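Local structure of protein kinase (Staphylococcus aureus subsp. aureus Mu50, 3PY9) at residues K167-E172 and G196-F201; T217-D222 and A273-K278; V223-K228 and F253-D258; Q233-Y238 and V277-K282. The protein is the extracellular region of the membrane Ser/Thr kinase PrkC, whose PASTA domains probably bind muropeptides of the cell wall and pass that signal to the kinase. One frame throughout, in Å; residues are numbered along the deposited sequence.

Contact 1: K167-E172 and G196-F201; sequences KVESKE and GSTISF
K167 opens the parallel pairing of strands 167-173 and 198-204 with both ends of the residue. Its backbone N donates to S197 O, and its side chain, bent at chi2 (145°) and again at chi4, curls back along the loop so that NZ lies 2.7 Å from G196 O, in the carbonyl plane and on a lone pair. The aliphatic part crosses T198 at about a right angle, CB 3.9 Å from T198 OG1. K167 O then accepts from I199 N at 2.7 Å.

V168, on the other face of the sheet with I199 and F201, offers CG1 to the F201 ring, 3.9 Å from CD2 and oblique to it. E169 returns to the face of K167 and T198. Its N-H runs almost straight (172°) to I199 O, while its O accepts from F201 N and also lies at the edge of the F201 ring, 3.6 Å from CD2. The extended E169 side chain passes obliquely over T198, whose CG2 is 3.7 Å from E169 CD. S170 adds CB beside F201 CB, and K171 N donates to F201 O at 3.1 Å, the pairing continuing to V203.

This pairing belongs to the PASTA domain, in which a helix packs on a small sheet. Helix 154-162 covers the V168 and F201 face, F154 meeting the F201 ring edge-to-face, and strand 183-187 flanks strand 198-204 on its other side.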
loop_
_atom_site.group_PDB
_atom_site.type_symbol
_atom_site.label_atom_id
_atom_site.label_comp_id
_atom_site.label_asym_id
_atom_site.label_seq_id
_atom_site.Cartn_x
_atom_site.Cartn_y
_atom_site.Cartn_z
ATOM N N LYS A 167 -0.844 2.096 16.224
ATOM C CA LYS A 167 -1.047 3.507 16.506
ATOM C C LYS A 167 -2.123 3.640 17.610
ATOM O O LYS A 167 -3.174 3.010 17.539
ATOM C CB LYS A 167 -1.444 4.242 15.221
ATOM C CG LYS A 167 -0.376 4.156 14.110
ATOM C CD LYS A 167 -0.997 4.069 12.705
ATOM C CE LYS A 167 0.052 3.795 11.607
ATOM N NZ LYS A 167 0.585 2.389 11.560
ATOM N N VAL A 168 -1.835 4.431 18.641
ATOM C CA VAL A 168 -2.709 4.552 19.819
ATOM C C VAL A 168 -3.254 5.967 19.916
ATOM O O VAL A 168 -2.481 6.924 19.921
ATOM C CB VAL A 168 -1.945 4.238 21.125
ATOM C CG1 VAL A 168 -2.699 4.783 22.339
ATOM C CG2 VAL A 168 -1.678 2.736 21.276
ATOM N N GLU A 169 -4.577 6.099 19.994
ATOM C CA GLU A 169 -5.209 7.395 20.230
ATOM C C GLU A 169 -6.023 7.384 21.510
ATOM O O GLU A 169 -6.508 6.340 21.944
ATOM C CB GLU A 169 -6.112 7.783 19.069
ATOM C CG GLU A 169 -5.378 8.082 17.781
ATOM C CD GLU A 169 -6.326 8.469 16.657
ATOM O OE1 GLU A 169 -7.570 8.307 16.847
ATOM O OE2 GLU A 169 -5.823 8.922 15.593
ATOM N N SER A 170 -6.175 8.555 22.115
ATOM C CA SER A 170 -6.955 8.677 23.336
ATOM C C SER A 170 -7.588 10.053 23.478
ATOM O O SER A 170 -6.988 11.063 23.103
ATOM C CB SER A 170 -6.095 8.369 24.562
ATOM O OG SER A 170 -5.201 9.442 24.800
ATOM N N LYS A 171 -8.820 10.065 23.980
ATOM C CA LYS A 171 -9.438 11.256 24.551
ATOM C C LYS A 171 -9.550 10.963 26.043
ATOM O O LYS A 171 -9.359 9.822 26.472
ATOM C CB LYS A 171 -10.854 11.510 24.000
ATOM C CG LYS A 171 -11.016 11.565 22.489
ATOM C CD LYS A 171 -12.504 11.662 22.117
ATOM C CE LYS A 171 -12.836 11.026 20.740
ATOM N NZ LYS A 171 -12.451 11.824 19.508
ATOM N N GLU A 172 -9.871 11.989 26.823
ATOM C CA GLU A 172 -10.052 11.836 28.270
ATOM C C GLU A 172 -11.467 12.195 28.693
ATOM O O GLU A 172 -12.093 13.062 28.094
ATOM C CB GLU A 172 -9.024 12.671 29.037
ATOM C CG GLU A 172 -7.576 12.192 28.836
ATOM C CD GLU A 172 -6.599 12.805 29.829
ATOM O OE1 GLU A 172 -6.650 14.043 30.057
ATOM O OE2 GLU A 172 -5.766 12.040 30.378
ATOM N N GLY A 196 -0.390 -2.457 12.674
ATOM C CA GLY A 196 -0.245 -1.012 12.469
ATOM C C GLY A 196 -1.537 -0.233 12.562
ATOM O O GLY A 196 -1.558 0.975 12.359
ATOM N N SER A 197 -2.628 -0.929 12.856
ATOM C CA SER A 197 -3.943 -0.327 12.981
ATOM C C SER A 197 -3.958 0.688 14.124
ATOM O O SER A 197 -3.098 0.651 15.017
ATOM C CB SER A 197 -4.992 -1.413 13.279
ATOM O OG SER A 197 -5.187 -2.261 12.167
ATOM N N THR A 198 -4.949 1.574 14.098
ATOM C CA THR A 198 -5.138 2.565 15.179
ATOM C C THR A 198 -6.081 2.000 16.249
ATOM O O THR A 198 -7.208 1.621 15.938
ATOM C CB THR A 198 -5.754 3.853 14.641
ATOM O OG1 THR A 198 -4.930 4.366 13.585
ATOM C CG2 THR A 198 -5.911 4.916 15.782
ATOM N N ILE A 199 -5.601 1.937 17.490
ATOM C CA ILE A 199 -6.434 1.573 18.654
ATOM C C ILE A 199 -6.855 2.840 19.406
ATOM O O ILE A 199 -5.999 3.664 19.763
ATOM C CB ILE A 199 -5.692 0.599 19.605
ATOM C CG1 ILE A 199 -4.889 -0.462 18.802
ATOM C CG2 ILE A 199 -6.668 -0.069 20.581
ATOM C CD1 ILE A 199 -5.721 -1.301 17.791
ATOM N N SER A 200 -8.169 2.993 19.617
ATOM C CA SER A 200 -8.751 4.191 20.259
ATOM C C SER A 200 -9.172 3.941 21.713
ATOM O O SER A 200 -9.847 2.957 22.019
ATOM C CB SER A 200 -9.950 4.709 19.458
ATOM O OG SER A 200 -9.591 4.980 18.111
ATOM N N PHE A 201 -8.773 4.854 22.591
ATOM C CA PHE A 201 -8.954 4.710 24.037
ATOM C C PHE A 201 -9.733 5.874 24.621
ATOM O O PHE A 201 -9.517 7.025 24.247
ATOM C CB PHE A 201 -7.591 4.666 24.733
ATOM C CG PHE A 201 -6.891 3.354 24.608
ATOM C CD1 PHE A 201 -7.111 2.354 25.538
ATOM C CD2 PHE A 201 -5.999 3.126 23.568
ATOM C CE1 PHE A 201 -6.456 1.138 25.444
ATOM C CE2 PHE A 201 -5.337 1.893 23.451
ATOM C CZ PHE A 201 -5.568 0.904 24.375
#

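Contact 2: T217-D222 and A273-K278; sequences TTESVD and ASYIVK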
loop_
_atom_site.group_PDB
_atom_site.type_symbol
_atom_site.label_atom_id
_atom_site.label_comp_id
_atom_site.label_asym_id
_atom_site.label_seq_id
_atom_site.Cartn_x
_atom_site.Cartn_y
_atom_site.Cartn_z
ATOM N N THR A 217 -16.586 32.652 34.435
ATOM C CA THR A 217 -17.070 33.855 33.776
ATOM C C THR A 217 -18.207 33.504 32.830
ATOM O O THR A 217 -18.177 32.463 32.160
ATOM C CB THR A 217 -15.970 34.563 32.949
ATOM O OG1 THR A 217 -14.856 33.682 32.769
ATOM C CG2 THR A 217 -15.500 35.830 33.639
ATOM N N THR A 218 -19.219 34.365 32.800
ATOM C CA THR A 218 -20.170 34.369 31.703
ATOM C C THR A 218 -19.814 35.576 30.848
ATOM O O THR A 218 -19.939 36.727 31.280
ATOM C CB THR A 218 -21.626 34.439 32.176
ATOM O OG1 THR A 218 -21.822 33.518 33.254
ATOM C CG2 THR A 218 -22.560 34.054 31.049
ATOM N N GLU A 219 -19.311 35.292 29.651
ATOM C CA GLU A 219 -19.032 36.324 28.675
ATOM C C GLU A 219 -20.277 36.514 27.824
ATOM O O GLU A 219 -20.933 35.544 27.449
ATOM C CB GLU A 219 -17.836 35.927 27.810
ATOM C CG GLU A 219 -16.504 35.950 28.553
ATOM C CD GLU A 219 -15.935 37.355 28.768
ATOM O OE1 GLU A 219 -16.311 38.303 28.041
ATOM O OE2 GLU A 219 -15.083 37.508 29.665
ATOM N N SER A 220 -20.616 37.766 27.553
ATOM C CA SER A 220 -21.719 38.082 26.658
ATOM C C SER A 220 -21.210 38.601 25.322
ATOM O O SER A 220 -20.293 39.428 25.276
ATOM C CB SER A 220 -22.648 39.110 27.294
ATOM O OG SER A 220 -23.550 38.471 28.166
ATOM N N VAL A 221 -21.812 38.106 24.243
ATOM C CA VAL A 221 -21.547 38.615 22.892
ATOM C C VAL A 221 -22.869 38.848 22.146
ATOM O O VAL A 221 -23.763 37.994 22.176
ATOM C CB VAL A 221 -20.569 37.672 22.076
ATOM C CG1 VAL A 221 -21.121 36.264 21.958
ATOM C CG2 VAL A 221 -20.275 38.239 20.706
ATOM N N ASP A 222 -22.993 40.014 21.513
ATOM C CA ASP A 222 -24.113 40.302 20.630
ATOM C C ASP A 222 -23.817 39.745 19.234
ATOM O O ASP A 222 -22.903 40.225 18.546
ATOM C CB ASP A 222 -24.335 41.811 20.500
ATOM C CG ASP A 222 -24.953 42.432 21.723
ATOM O OD1 ASP A 222 -25.853 41.816 22.339
ATOM O OD2 ASP A 222 -24.538 43.565 22.055
ATOM N N ALA A 273 -8.739 30.999 28.593
ATOM C CA ALA A 273 -9.795 30.355 27.820
ATOM C C ALA A 273 -10.177 31.285 26.673
ATOM O O ALA A 273 -9.842 32.466 26.694
ATOM C CB ALA A 273 -10.993 30.060 28.693
ATOM N N SER A 274 -10.859 30.747 25.669
ATOM C CA SER A 274 -11.298 31.533 24.530
ATOM C C SER A 274 -12.608 30.989 23.928
ATOM O O SER A 274 -12.961 29.806 24.115
ATOM C CB SER A 274 -10.187 31.605 23.469
ATOM O OG SER A 274 -9.810 30.327 22.973
ATOM N N TYR A 275 -13.334 31.866 23.231
ATOM C CA TYR A 275 -14.477 31.446 22.426
ATOM C C TYR A 275 -14.399 31.958 20.998
ATOM O O TYR A 275 -13.870 33.053 20.744
ATOM C CB TYR A 275 -15.798 31.866 23.060
ATOM C CG TYR A 275 -16.061 33.354 23.096
ATOM C CD1 TYR A 275 -15.902 34.067 24.277
ATOM C CD2 TYR A 275 -16.497 34.051 21.952
ATOM C CE1 TYR A 275 -16.155 35.434 24.333
ATOM C CE2 TYR A 275 -16.738 35.410 21.988
ATOM C CZ TYR A 275 -16.572 36.098 23.191
ATOM O OH TYR A 275 -16.813 37.452 23.266
ATOM N N ILE A 276 -14.898 31.146 20.076
ATOM C CA ILE A 276 -15.168 31.581 18.718
ATOM C C ILE A 276 -16.648 31.399 18.485
ATOM O O ILE A 276 -17.207 30.373 18.851
ATOM C CB ILE A 276 -14.468 30.709 17.648
ATOM C CG1 ILE A 276 -13.013 30.394 18.023
ATOM C CG2 ILE A 276 -14.612 31.337 16.279
ATOM C CD1 ILE A 276 -12.032 31.434 17.621
ATOM N N VAL A 277 -17.267 32.391 17.852
ATOM C CA VAL A 277 -18.654 32.315 17.419
ATOM C C VAL A 277 -18.678 32.463 15.902
ATOM O O VAL A 277 -18.323 33.521 15.380
ATOM C CB VAL A 277 -19.507 33.458 18.004
ATOM C CG1 VAL A 277 -20.933 33.368 17.488
ATOM C CG2 VAL A 277 -19.486 33.465 19.540
ATOM N N LYS A 278 -19.130 31.417 15.220
ATOM C CA LYS A 278 -19.352 31.423 13.770
ATOM C C LYS A 278 -20.839 31.463 13.413
ATOM O O LYS A 278 -21.675 30.958 14.173
ATOM C CB LYS A 278 -18.726 30.186 13.137
ATOM C CG LYS A 278 -17.243 30.039 13.419
ATOM C CD LYS A 278 -16.670 28.906 12.601
ATOM C CE LYS A 278 -15.219 28.666 12.916
ATOM N NZ LYS A 278 -14.792 27.436 12.206
HETATM O O HOH W 1 -17.734 38.585 25.214
#
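Y275 reaches across from its strand to E219 and V221, spanning two strand segments whose axes stay 10.1 Å apart and run at 27° to each other. No direct hydrogen bond joins them; the two strands lie in different sheets and meet through side chains. The close packing is apolar. V221 CG1 and V277 CG2 point at each other tip to tip, 4.0 Å apart, and E219 CB lies 3.9 Å from Y275 CE1, oblique to the ring. The Y275 ring is directed toward the facing strand by a chi1 of 68°, which sets CG between the backbone N and carbonyl carbon and brings OH within 3.9 Å of V221 CB.

The looser side is polar and holds a water. This water donates to S220 O, at 2.7 Å, and to E219 OE1, at 3.2 Å; its link to Y275 OH is doubtful, being too short for a normal hydrogen bond. The bent E219 side chain also forms a salt bridge from OE1 to K287, which probably helps fix the carboxylate beside this water.

Strand 217-223 pairs with strand 259-265, while strand 272-279 lies between strands 233-241 and 282-290. The contact therefore joins two sheets across the interior of a beta sandwich, where I263 and A285 pack alongside.

Contact 3: V223-K228 and F253-D258; sequences VPYTGK and FDITSD
Y225 lies against the loop after strand 251-255, which leads to strand 259-265, and its side chain can be followed outward. With CG anti to the backbone N (chi1 164°), CB packs against the S257 backbone, 3.5 Å from S257 C, and touches I255 CG2 at 3.9 Å. CG and CD1 then pass over the T256 backbone, CD1 3.6 Å from T256 C, while CD2 comes nearest to T256 O. Further out, CE1 is 3.8 Å from both T256 CA and I255 O, and CE2 and CZ remain by T256 O. That carbonyl oxygen stands over the centre of one ring face, 3.6 Å above the plane; G227 N stands over the opposite face. OH at the tip hydrogen-bonds to K231 O.

D258, next after S257, grips the start of segment 223-228. Its OD1 accepts from Y225 N at 2.8 Å, with a nearly straight N-H (166°), and the donor arrives almost along the carboxylate C-O axis. The same oxygen lies 3.2 Å from P224 CA, and D258 CA makes a C-H...O contact with V223 O.

The phenol ring is thus held between two peptides and tied at its hydroxyl, its rotation probably well restricted. The N-H donated to OD1 would be consistent with an ionised D258, as expected for an exposed aspartate, and the single direct hydrogen bond joins two loops of the C-terminal domain.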
loop_
_atom_site.group_PDB
_atom_site.type_symbol
_atom_site.label_atom_id
_atom_site.label_comp_id
_atom_site.label_asym_id
_atom_site.label_seq_id
_atom_site.Cartn_x
_atom_site.Cartn_y
_atom_site.Cartn_z
ATOM N N VAL A 223 -24.598 38.759 18.811
ATOM C CA VAL A 223 -24.449 38.175 17.468
ATOM C C VAL A 223 -25.467 38.819 16.546
ATOM O O VAL A 223 -26.648 38.702 16.799
ATOM C CB VAL A 223 -24.713 36.654 17.486
ATOM C CG1 VAL A 223 -24.594 36.057 16.070
ATOM C CG2 VAL A 223 -23.782 35.967 18.474
ATOM N N PRO A 224 -25.015 39.501 15.472
ATOM C CA PRO A 224 -25.921 40.070 14.485
ATOM C C PRO A 224 -26.433 39.021 13.482
ATOM O O PRO A 224 -25.715 38.070 13.123
ATOM C CB PRO A 224 -25.034 41.084 13.773
ATOM C CG PRO A 224 -23.703 40.467 13.798
ATOM C CD PRO A 224 -23.609 39.797 15.137
ATOM N N TYR A 225 -27.674 39.203 13.043
ATOM C CA TYR A 225 -28.251 38.354 12.026
ATOM C C TYR A 225 -27.990 39.003 10.679
ATOM O O TYR A 225 -28.243 40.191 10.501
ATOM C CB TYR A 225 -29.744 38.197 12.288
ATOM C CG TYR A 225 -30.513 37.654 11.119
ATOM C CD1 TYR A 225 -30.545 36.296 10.875
ATOM C CD2 TYR A 225 -31.194 38.509 10.239
ATOM C CE1 TYR A 225 -31.236 35.784 9.818
ATOM C CE2 TYR A 225 -31.882 37.994 9.148
ATOM C CZ TYR A 225 -31.902 36.621 8.963
ATOM O OH TYR A 225 -32.548 36.054 7.906
ATOM N N THR A 226 -27.468 38.236 9.723
ATOM C CA THR A 226 -27.132 38.811 8.436
ATOM C C THR A 226 -27.718 37.977 7.275
ATOM O O THR A 226 -27.298 38.097 6.131
ATOM C CB THR A 226 -25.585 39.010 8.298
ATOM O OG1 THR A 226 -24.913 37.778 8.583
ATOM C CG2 THR A 226 -25.061 40.085 9.278
ATOM N N GLY A 227 -28.712 37.150 7.586
ATOM C CA GLY A 227 -29.273 36.197 6.635
ATOM C C GLY A 227 -30.105 36.843 5.550
ATOM O O GLY A 227 -30.425 38.019 5.646
ATOM N N LYS A 228 -30.430 36.075 4.504
ATOM C CA LYS A 228 -31.336 36.544 3.451
ATOM C C LYS A 228 -32.634 35.717 3.362
ATOM O O LYS A 228 -32.688 34.595 3.840
ATOM C CB LYS A 228 -30.622 36.546 2.103
ATOM C CG LYS A 228 -29.573 37.639 1.927
ATOM C CD LYS A 228 -28.868 37.512 0.532
ATOM C CE LYS A 228 -28.217 38.825 0.065
ATOM N NZ LYS A 228 -29.211 39.929 -0.269
ATOM N N PHE A 253 -27.338 26.672 17.489
ATOM C CA PHE A 253 -28.699 27.201 17.469
ATOM C C PHE A 253 -28.921 28.108 16.272
ATOM O O PHE A 253 -27.975 28.691 15.738
ATOM C CB PHE A 253 -29.018 27.942 18.772
ATOM C CG PHE A 253 -28.053 29.045 19.112
ATOM C CD1 PHE A 253 -26.841 28.763 19.752
ATOM C CD2 PHE A 253 -28.360 30.367 18.817
ATOM C CE1 PHE A 253 -25.942 29.777 20.077
ATOM C CE2 PHE A 253 -27.461 31.389 19.137
ATOM C CZ PHE A 253 -26.248 31.081 19.767
ATOM N N ASP A 254 -30.180 28.229 15.859
ATOM C CA ASP A 254 -30.563 29.118 14.770
ATOM C C ASP A 254 -30.910 30.504 15.281
ATOM O O ASP A 254 -31.403 30.680 16.407
ATOM C CB ASP A 254 -31.764 28.557 14.013
ATOM C CG ASP A 254 -31.427 27.308 13.231
ATOM O OD1 ASP A 254 -30.256 27.164 12.862
ATOM O OD2 ASP A 254 -32.339 26.498 12.958
ATOM N N ILE A 255 -30.680 31.473 14.408
ATOM C CA ILE A 255 -30.841 32.884 14.686
ATOM C C ILE A 255 -31.690 33.429 13.535
ATOM O O ILE A 255 -31.537 32.983 12.393
ATOM C CB ILE A 255 -29.413 33.510 14.761
ATOM C CG1 ILE A 255 -28.783 33.226 16.127
ATOM C CG2 ILE A 255 -29.368 34.973 14.454
ATOM C CD1 ILE A 255 -29.666 33.462 17.279
ATOM N N THR A 256 -32.636 34.313 13.845
ATOM C CA THR A 256 -33.424 34.991 12.828
ATOM C C THR A 256 -33.409 36.494 13.075
ATOM O O THR A 256 -34.006 37.254 12.334
ATOM C CB THR A 256 -34.899 34.464 12.740
ATOM O OG1 THR A 256 -35.494 34.464 14.046
ATOM C CG2 THR A 256 -34.946 33.038 12.168
ATOM N N SER A 257 -32.718 36.909 14.124
ATOM C CA SER A 257 -32.562 38.332 14.472
ATOM C C SER A 257 -31.338 38.479 15.382
ATOM O O SER A 257 -30.758 37.489 15.819
ATOM C CB SER A 257 -33.831 38.898 15.151
ATOM O OG SER A 257 -34.058 38.226 16.374
ATOM N N ASP A 258 -30.933 39.714 15.642
ATOM C CA ASP A 258 -29.806 39.969 16.523
ATOM C C ASP A 258 -30.023 39.318 17.885
ATOM O O ASP A 258 -31.074 39.489 18.492
ATOM C CB ASP A 258 -29.569 41.472 16.647
ATOM C CG ASP A 258 -29.217 42.121 15.320
ATOM O OD1 ASP A 258 -28.870 41.398 14.373
ATOM O OD2 ASP A 258 -29.286 43.363 15.211
#

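Contact 4: Q233-Y238 and V277-K282; sequences QKVKVY and VKVDGK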
loop_
_atom_site.group_PDB
_atom_site.type_symbol
_atom_site.label_atom_id
_atom_site.label_comp_id
_atom_site.label_asym_id
_atom_site.label_seq_id
_atom_site.Cartn_x
_atom_site.Cartn_y
_atom_site.Cartn_z
ATOM N N GLN A 233 -30.040 31.732 10.257
ATOM C CA GLN A 233 -28.631 31.410 10.147
ATOM C C GLN A 233 -28.275 30.560 11.344
ATOM O O GLN A 233 -28.821 30.741 12.444
ATOM C CB GLN A 233 -27.794 32.672 10.194
ATOM C CG GLN A 233 -28.007 33.620 9.056
ATOM C CD GLN A 233 -27.182 34.872 9.204
ATOM O OE1 GLN A 233 -27.327 35.606 10.165
ATOM N NE2 GLN A 233 -26.304 35.119 8.249
ATOM N N LYS A 234 -27.334 29.658 11.138
ATOM C CA LYS A 234 -26.896 28.777 12.192
ATOM C C LYS A 234 -25.666 29.334 12.912
ATOM O O LYS A 234 -24.669 29.709 12.293
ATOM C CB LYS A 234 -26.574 27.408 11.615
ATOM C CG LYS A 234 -26.641 26.276 12.643
ATOM C CD LYS A 234 -26.002 24.974 12.108
ATOM C CE LYS A 234 -25.964 24.908 10.578
ATOM N NZ LYS A 234 -27.310 25.095 9.962
ATOM N N VAL A 235 -25.752 29.374 14.231
ATOM C CA VAL A 235 -24.659 29.861 15.044
ATOM C C VAL A 235 -23.996 28.657 15.688
ATOM O O VAL A 235 -24.675 27.756 16.173
ATOM C CB VAL A 235 -25.146 30.866 16.110
ATOM C CG1 VAL A 235 -23.985 31.427 16.914
ATOM C CG2 VAL A 235 -25.919 31.975 15.442
ATOM N N LYS A 236 -22.667 28.646 15.653
ATOM C CA LYS A 236 -21.884 27.634 16.339
ATOM C C LYS A 236 -20.830 28.331 17.181
ATOM O O LYS A 236 -20.045 29.154 16.678
ATOM C CB LYS A 236 -21.247 26.660 15.340
ATOM C CG LYS A 236 -22.243 25.716 14.685
ATOM C CD LYS A 236 -21.564 24.739 13.753
ATOM C CE LYS A 236 -22.556 24.209 12.723
ATOM N NZ LYS A 236 -22.772 25.214 11.626
ATOM N N VAL A 237 -20.849 28.005 18.468
ATOM C CA VAL A 237 -19.955 28.560 19.459
ATOM C C VAL A 237 -18.958 27.465 19.853
ATOM O O VAL A 237 -19.344 26.354 20.257
ATOM C CB VAL A 237 -20.741 29.052 20.695
ATOM C CG1 VAL A 237 -19.846 29.864 21.631
ATOM C CG2 VAL A 237 -21.961 29.885 20.271
ATOM N N TYR A 238 -17.676 27.773 19.701
ATOM C CA TYR A 238 -16.603 26.840 20.053
ATOM C C TYR A 238 -15.843 27.451 21.205
ATOM O O TYR A 238 -15.498 28.629 21.163
ATOM C CB TYR A 238 -15.656 26.582 18.873
ATOM C CG TYR A 238 -16.339 26.169 17.591
ATOM C CD1 TYR A 238 -16.392 24.831 17.198
ATOM C CD2 TYR A 238 -16.939 27.124 16.759
ATOM C CE1 TYR A 238 -17.028 24.456 15.998
ATOM C CE2 TYR A 238 -17.574 26.765 15.576
ATOM C CZ TYR A 238 -17.616 25.432 15.194
ATOM O OH TYR A 238 -18.246 25.097 14.003
ATOM N N VAL A 277 -17.267 32.391 17.852
ATOM C CA VAL A 277 -18.654 32.315 17.419
ATOM C C VAL A 277 -18.678 32.463 15.902
ATOM O O VAL A 277 -18.323 33.521 15.380
ATOM C CB VAL A 277 -19.507 33.458 18.004
ATOM C CG1 VAL A 277 -20.933 33.368 17.488
ATOM C CG2 VAL A 277 -19.486 33.465 19.540
ATOM N N LYS A 278 -19.130 31.417 15.220
ATOM C CA LYS A 278 -19.352 31.423 13.770
ATOM C C LYS A 278 -20.839 31.463 13.413
ATOM O O LYS A 278 -21.675 30.958 14.173
ATOM C CB LYS A 278 -18.726 30.186 13.137
ATOM C CG LYS A 278 -17.243 30.039 13.419
ATOM C CD LYS A 278 -16.670 28.906 12.601
ATOM C CE LYS A 278 -15.219 28.666 12.916
ATOM N NZ LYS A 278 -14.792 27.436 12.206
ATOM N N VAL A 279 -21.154 32.073 12.264
ATOM C CA VAL A 279 -22.524 32.212 11.770
ATOM C C VAL A 279 -22.527 31.748 10.320
ATOM O O VAL A 279 -21.851 32.341 9.466
ATOM C CB VAL A 279 -23.075 33.679 11.902
ATOM C CG1 VAL A 279 -24.413 33.811 11.217
ATOM C CG2 VAL A 279 -23.191 34.113 13.392
ATOM N N ASP A 280 -23.266 30.677 10.043
ATOM C CA ASP A 280 -23.163 30.007 8.734
ATOM C C ASP A 280 -21.707 29.778 8.268
ATOM O O ASP A 280 -21.365 30.056 7.114
ATOM C CB ASP A 280 -23.927 30.803 7.675
ATOM C CG ASP A 280 -25.424 30.647 7.798
ATOM O OD1 ASP A 280 -25.907 29.704 8.447
ATOM O OD2 ASP A 280 -26.129 31.475 7.226
ATOM N N GLY A 281 -20.860 29.273 9.162
ATOM C CA GLY A 281 -19.494 28.887 8.807
ATOM C C GLY A 281 -18.433 29.965 8.919
ATOM O O GLY A 281 -17.238 29.659 8.930
ATOM N N LYS A 282 -18.849 31.221 8.993
ATOM C CA LYS A 282 -17.927 32.347 9.035
ATOM C C LYS A 282 -17.761 32.876 10.440
ATOM O O LYS A 282 -18.752 33.112 11.128
ATOM C CB LYS A 282 -18.438 33.480 8.148
ATOM C CG LYS A 282 -18.333 33.216 6.647
ATOM C CD LYS A 282 -16.956 33.629 6.124
ATOM C CE LYS A 282 -16.769 33.240 4.664
ATOM N NZ LYS A 282 -16.882 31.747 4.517
HETATM O O HOH W 2 -22.142 28.354 11.962
#
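Strands 233-241 and 272-279 run antiparallel, their segment axes 4.7 Å apart, with K236 and K278 forming the hydrogen-bonded pair and V235-V279 and V237-V277 the non-hydrogen-bonded pairs. Strand 272-279 is also the first arm of a beta hairpin with strand 282-290, joined by a type I' turn from V279 to K282 that places D280 beside strand 233-241. K236 N donates to K278 O and K278 N to K236 O, and D280 N continues the pattern to K234 O.

The valines share the face of the sheet turned toward strands 217-223 and 259-265. The V235 and V277 side chains cross obliquely, CG1 to CG1 3.7 Å, whereas V237 and V277 lie side by side and point the same way. V235 CG2 meets V279 CG2, and V223 and I263 of the facing sheet cover this layer. V279 CG1 also lies against the amide of Q233, 3.6 Å from OE1, whose polar partner is T226 N.

On the opposite face Y238 and K278 cross at about a right angle. The extended lysine chain brings CD within 3.8 Å of Y238 CE2, so the contact is one of methylenes with an aromatic carbon.

At the turn, D280 CG is anti to the carbonyl carbon (chi1 -75°), which brings the carboxylate to Q233 and K234. Its OD2 approaches Q233 CG, and the Q233 amide and D280 carboxylate planes are 83° apart. A water donates to K234 O and accepts from K236 NZ and G281 N. D280 OD1 takes the N-H of K234 at 3.0 Å from above the carboxylate plane, 46° out of it.

How the contacts relate
Contact 1 closes first along the chain, in the third PASTA domain, and stands apart from the rest: its centre is 30 to 40 Å from the others, and its nearest atoms are about 14 Å from contact 4. Contacts 2, 3 and 4 lie together in the C-terminal domain, their centres 10 to 16 Å apart. Contact 3 is nested inside the loop closed by contact 2, its segments alternate with those of contact 4, and contacts 2 and 4 share strand 272-279. Strand 233-241 links contacts 3 and 4 by pairing with strand 251-255. Contact 1 thus lies within a PASTA domain, while the other three lie within the separate C-terminal sandwich of this elongated chain.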